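Local coordinates for protein methylmalonyl-CoA carboxyltransferase 12S subunit (Propionibacterium freudenreichii, PDB 1ON3) that transfers the carboxyl group of methylmalonyl-CoA to the biotin of the 1.3S subunit, as the hexameric core of the transcarboxylase complex, at residues T129-L134 against L255-T260; A313-T318 against S336-C341. One frame throughout, in Å; residues are numbered along the deposited sequence.

Contact 1: T129-L134 against L255-T260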
loop_
_atom_site.group_PDB
_atom_site.type_symbol
_atom_site.label_atom_id
_atom_site.label_comp_id
_atom_site.label_asym_id
_atom_site.label_seq_id
_atom_site.Cartn_x
_atom_site.Cartn_y
_atom_site.Cartn_z
ATOM N N THR E 129 15.527 2.667 15.131
ATOM C CA THR E 129 16.486 1.637 14.738
ATOM C C THR E 129 15.949 0.224 14.943
ATOM O O THR E 129 16.621 -0.766 14.626
ATOM C CB THR E 129 17.791 1.796 15.532
ATOM O OG1 THR E 129 17.511 1.697 16.933
ATOM C CG2 THR E 129 18.436 3.179 15.238
ATOM N N GLY E 130 14.739 0.136 15.482
ATOM C CA GLY E 130 14.125 -1.164 15.710
ATOM C C GLY E 130 14.776 -2.041 16.772
ATOM O O GLY E 130 14.939 -3.252 16.573
ATOM N N THR E 131 15.146 -1.467 17.909
ATOM C CA THR E 131 15.754 -2.292 18.946
ATOM C C THR E 131 14.949 -2.296 20.236
ATOM O O THR E 131 14.102 -1.420 20.476
ATOM C CB THR E 131 17.175 -1.817 19.349
ATOM O OG1 THR E 131 17.050 -0.751 20.307
ATOM C CG2 THR E 131 17.968 -1.328 18.125
ATOM N N PRO E 132 15.208 -3.290 21.089
ATOM C CA PRO E 132 14.507 -3.379 22.368
ATOM C C PRO E 132 14.893 -2.168 23.230
ATOM O O PRO E 132 15.947 -1.548 23.019
ATOM C CB PRO E 132 15.054 -4.667 22.964
ATOM C CG PRO E 132 15.266 -5.525 21.759
ATOM C CD PRO E 132 15.875 -4.567 20.760
ATOM N N PHE E 133 14.033 -1.842 24.191
ATOM C CA PHE E 133 14.264 -0.739 25.128
ATOM C C PHE E 133 14.126 -1.266 26.557
ATOM O O PHE E 133 13.094 -1.846 26.909
ATOM C CB PHE E 133 13.240 0.375 24.927
ATOM C CG PHE E 133 13.321 1.445 25.967
ATOM C CD1 PHE E 133 12.280 1.644 26.869
ATOM C CD2 PHE E 133 14.454 2.229 26.074
ATOM C CE1 PHE E 133 12.379 2.619 27.872
ATOM C CE2 PHE E 133 14.563 3.202 27.073
ATOM C CZ PHE E 133 13.521 3.391 27.970
ATOM N N LEU E 134 15.154 -1.054 27.375
ATOM C CA LEU E 134 15.157 -1.508 28.769
ATOM C C LEU E 134 15.338 -0.285 29.676
ATOM O O LEU E 134 16.111 0.616 29.368
ATOM C CB LEU E 134 16.272 -2.534 29.001
ATOM C CG LEU E 134 16.100 -3.822 28.171
ATOM C CD1 LEU E 134 17.006 -3.750 26.949
ATOM C CD2 LEU E 134 16.437 -5.050 29.000
ATOM N N LEU E 255 12.909 -13.024 22.851
ATOM C CA LEU E 255 12.295 -12.002 22.013
ATOM C C LEU E 255 13.047 -11.506 20.794
ATOM O O LEU E 255 14.274 -11.458 20.767
ATOM C CB LEU E 255 11.951 -10.768 22.875
ATOM C CG LEU E 255 11.368 -11.052 24.268
ATOM C CD1 LEU E 255 11.177 -9.737 25.054
ATOM C CD2 LEU E 255 10.041 -11.782 24.112
ATOM N N PRO E 256 12.299 -11.118 19.762
ATOM C CA PRO E 256 12.903 -10.594 18.537
ATOM C C PRO E 256 13.327 -9.149 18.844
ATOM O O PRO E 256 12.969 -8.603 19.897
ATOM C CB PRO E 256 11.748 -10.637 17.553
ATOM C CG PRO E 256 10.551 -10.336 18.452
ATOM C CD PRO E 256 10.831 -11.209 19.638
ATOM N N GLN E 257 14.100 -8.542 17.947
ATOM C CA GLN E 257 14.524 -7.161 18.120
ATOM C C GLN E 257 13.340 -6.208 17.997
ATOM O O GLN E 257 13.260 -5.202 18.713
ATOM C CB GLN E 257 15.543 -6.790 17.051
ATOM C CG GLN E 257 16.907 -7.395 17.258
ATOM C CD GLN E 257 17.571 -6.858 18.509
ATOM O OE1 GLN E 257 17.444 -7.432 19.590
ATOM N NE2 GLN E 257 18.269 -5.733 18.371
ATOM N N ASN E 258 12.431 -6.523 17.075
ATOM C CA ASN E 258 11.258 -5.693 16.815
ATOM C C ASN E 258 10.160 -6.533 16.165
ATOM O O ASN E 258 10.349 -7.729 15.931
ATOM C CB ASN E 258 11.643 -4.518 15.906
ATOM C CG ASN E 258 12.267 -4.973 14.610
ATOM O OD1 ASN E 258 11.595 -5.542 13.766
ATOM N ND2 ASN E 258 13.569 -4.727 14.449
ATOM N N ASN E 259 9.024 -5.916 15.864
ATOM C CA ASN E 259 7.905 -6.673 15.311
ATOM C C ASN E 259 8.003 -7.146 13.857
ATOM O O ASN E 259 7.062 -7.759 13.356
ATOM C CB ASN E 259 6.586 -5.909 15.520
ATOM C CG ASN E 259 6.477 -4.658 14.664
ATOM O OD1 ASN E 259 7.341 -4.378 13.847
ATOM N ND2 ASN E 259 5.396 -3.905 14.847
ATOM N N THR E 260 9.116 -6.867 13.176
ATOM C CA THR E 260 9.259 -7.302 11.789
ATOM C C THR E 260 10.034 -8.624 11.722
ATOM O O THR E 260 10.207 -9.187 10.636
ATOM C CB THR E 260 10.029 -6.267 10.914
ATOM O OG1 THR E 260 11.380 -6.164 11.378
ATOM C CG2 THR E 260 9.379 -4.895 10.988
#
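Q257 crosses P132 at about a right angle, and beside it N258 grips the carbonyl of G130. Q257 and N258 lie in the loop after helix 241-253. The CB of Q257 sits 3.6 Å from G130 O. CG is anti to the carbonyl carbon (chi1 -74°), and a bend at chi2 turns the amide onto the proline. There Q257 CD lies 3.6 Å from P132 CD. OE1 meets P132 CG and CD, the latter at 3.5 Å. NE2 touches P132 CD and lies 4.2 Å from T131 CB. The polar atoms of this amide are held by the start of strand 95-102: OE1 accepts from R95 NE and NE2 donates to P96 O.

N258 supplies the one hydrogen bond between the segments. ND2 donates to G130 O over 2.9 Å, nearly straight at 175°. It comes in the carbonyl plane, on a lone pair, and the acceptor lies in the amide plane. ND2 also bonds E261 OE2. OD1 accepts from T260 N at 2.9 Å, closing an Asx turn.

G130 is the C-prime residue of a Schellman motif that ends helix 113-129, before the chain enters strand 133-139. Its phi is positive, and a CB on it would fall too close to N258 ND2. Chemically, one directed amide bond holds a helix-ending turn, and a second amide, fixed by other partners, packs on proline carbons.

Contact 2: A313-T318 against S336-C341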
loop_
_atom_site.group_PDB
_atom_site.type_symbol
_atom_site.label_atom_id
_atom_site.label_comp_id
_atom_site.label_asym_id
_atom_site.label_seq_id
_atom_site.Cartn_x
_atom_site.Cartn_y
_atom_site.Cartn_z
ATOM N N ALA E 313 -2.245 -15.713 39.947
ATOM C CA ALA E 313 -3.245 -16.589 39.321
ATOM C C ALA E 313 -2.601 -17.894 38.884
ATOM O O ALA E 313 -2.568 -18.226 37.686
ATOM C CB ALA E 313 -3.875 -15.877 38.116
ATOM N N THR E 314 -2.103 -18.633 39.873
ATOM C CA THR E 314 -1.394 -19.882 39.642
ATOM C C THR E 314 -2.265 -21.020 39.129
ATOM O O THR E 314 -1.775 -22.132 38.953
ATOM C CB THR E 314 -0.647 -20.325 40.916
ATOM O OG1 THR E 314 -1.587 -20.486 41.989
ATOM C CG2 THR E 314 0.399 -19.277 41.308
ATOM N N ASN E 315 -3.552 -20.743 38.918
ATOM C CA ASN E 315 -4.473 -21.734 38.363
ATOM C C ASN E 315 -4.242 -21.799 36.850
ATOM O O ASN E 315 -4.812 -22.636 36.154
ATOM C CB ASN E 315 -5.941 -21.363 38.666
ATOM C CG ASN E 315 -6.248 -19.883 38.456
ATOM O OD1 ASN E 315 -5.487 -19.008 38.882
ATOM N ND2 ASN E 315 -7.382 -19.596 37.823
ATOM N N LEU E 316 -3.402 -20.892 36.353
ATOM C CA LEU E 316 -3.052 -20.851 34.934
ATOM C C LEU E 316 -1.578 -20.513 34.777
ATOM O O LEU E 316 -1.077 -19.571 35.381
ATOM C CB LEU E 316 -3.882 -19.821 34.171
ATOM C CG LEU E 316 -3.503 -19.878 32.678
ATOM C CD1 LEU E 316 -4.734 -20.095 31.850
ATOM C CD2 LEU E 316 -2.742 -18.630 32.258
ATOM N N VAL E 317 -0.885 -21.283 33.952
ATOM C CA VAL E 317 0.538 -21.069 33.720
ATOM C C VAL E 317 0.792 -20.404 32.366
ATOM O O VAL E 317 0.173 -20.772 31.377
ATOM C CB VAL E 317 1.302 -22.425 33.733
ATOM C CG1 VAL E 317 2.726 -22.236 33.258
ATOM C CG2 VAL E 317 1.291 -23.025 35.139
ATOM N N THR E 318 1.688 -19.415 32.339
ATOM C CA THR E 318 2.079 -18.741 31.091
ATOM C C THR E 318 3.601 -18.761 31.165
ATOM O O THR E 318 4.187 -18.295 32.153
ATOM C CB THR E 318 1.594 -17.267 31.006
ATOM O OG1 THR E 318 1.920 -16.569 32.222
ATOM C CG2 THR E 318 0.088 -17.214 30.739
ATOM N N SER E 336 -3.849 -28.608 39.606
ATOM C CA SER E 336 -3.505 -28.652 41.016
ATOM C C SER E 336 -3.878 -27.396 41.804
ATOM O O SER E 336 -3.671 -27.349 43.016
ATOM C CB SER E 336 -2.011 -28.937 41.165
ATOM O OG SER E 336 -1.257 -28.105 40.300
ATOM N N VAL E 337 -4.418 -26.379 41.129
ATOM C CA VAL E 337 -4.822 -25.143 41.806
ATOM C C VAL E 337 -6.241 -24.765 41.380
ATOM O O VAL E 337 -6.493 -24.493 40.206
ATOM C CB VAL E 337 -3.872 -23.958 41.475
ATOM C CG1 VAL E 337 -4.367 -22.694 42.145
ATOM C CG2 VAL E 337 -2.459 -24.272 41.936
ATOM N N MET E 338 -7.164 -24.766 42.339
ATOM C CA MET E 338 -8.556 -24.438 42.075
ATOM C C MET E 338 -9.140 -25.284 40.946
ATOM O O MET E 338 -9.940 -24.788 40.148
ATOM C CB MET E 338 -8.684 -22.958 41.719
ATOM C CG MET E 338 -8.411 -22.005 42.874
ATOM S SD MET E 338 -8.640 -20.288 42.365
ATOM C CE MET E 338 -7.044 -19.974 41.700
ATOM N N SER E 339 -8.742 -26.558 40.895
ATOM C CA SER E 339 -9.209 -27.507 39.879
ATOM C C SER E 339 -8.903 -27.076 38.447
ATOM O O SER E 339 -9.485 -27.593 37.485
ATOM C CB SER E 339 -10.718 -27.747 40.016
ATOM O OG SER E 339 -11.038 -28.299 41.285
ATOM N N GLY E 340 -7.979 -26.139 38.294
ATOM C CA GLY E 340 -7.654 -25.683 36.952
ATOM C C GLY E 340 -8.699 -24.735 36.379
ATOM O O GLY E 340 -8.654 -24.401 35.193
ATOM N N CYS E 341 -9.650 -24.306 37.209
ATOM C CA CYS E 341 -10.674 -23.370 36.754
ATOM C C CYS E 341 -10.053 -22.058 36.289
ATOM O O CYS E 341 -9.036 -21.622 36.835
ATOM C CB CYS E 341 -11.642 -23.022 37.885
ATOM S SG CYS E 341 -12.817 -24.320 38.331
HETATM O O HOH W 1 -6.902 -22.553 34.283
#
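N315 joins the two segments by one hydrogen bond and by packing. The bond runs from ND2 to C341 O, 2.8 Å long and almost straight at 178°. The acceptor lies in the amide plane of N315, while the donor is tilted slightly from the carbonyl plane. ND2 also donates to D343 OD1, so both partners help fix the rotation of the amide. A water adds a second polar link, hydrogen-bonded to N315 O (2.8 Å) and to G340 O (2.7 Å).

The van der Waals contacts fall on the same residue and on T314. The methyl CE of M338 reaches N315 CG at 3.3 Å and also touches CB and OD1. A bend at chi3 (-86°) turns this methyl onto the amide. V337 CG1, anti to the backbone N, lies 3.6 Å from T314 OG1, and V337 CG2 lies 3.7 Å from T314 O. An alanine in place of N315 is likely to leave C341 O without its amide donor and open a gap beside the M338 methyl.

M338, S339 and G340 have positive phi, a left-handed turn closed by bonds from G340 N to V337 O and C341 N to M338 O. The A313-L316 turn runs into strand 316-323, which forms a beta hairpin with 326-333, and the contact lies at its open end. N315 also packs on A346 of helix 344-359.

How the contacts relate
Contact 1 belongs to the N-terminal carboxyltransferase region and contact 2 to the C-terminal one. Each region has a seven-stranded mixed sheet with the same pattern of strand directions, in keeping with a duplicated domain. The contacts sit at different places in that pattern. Contact 1 is at the start of strand 133-139, the fourth in its sheet; contact 2 is at the start of strand 316-323, the second in its own. Their centres are 32 Å apart, on opposite sides of the chain centre, and their nearest atoms about 12 Å apart. In contact 2 the C341 side chain is about 10 Å from a bound methylmalonic acid and about 12 Å from a bound methylmalonyl-CoA.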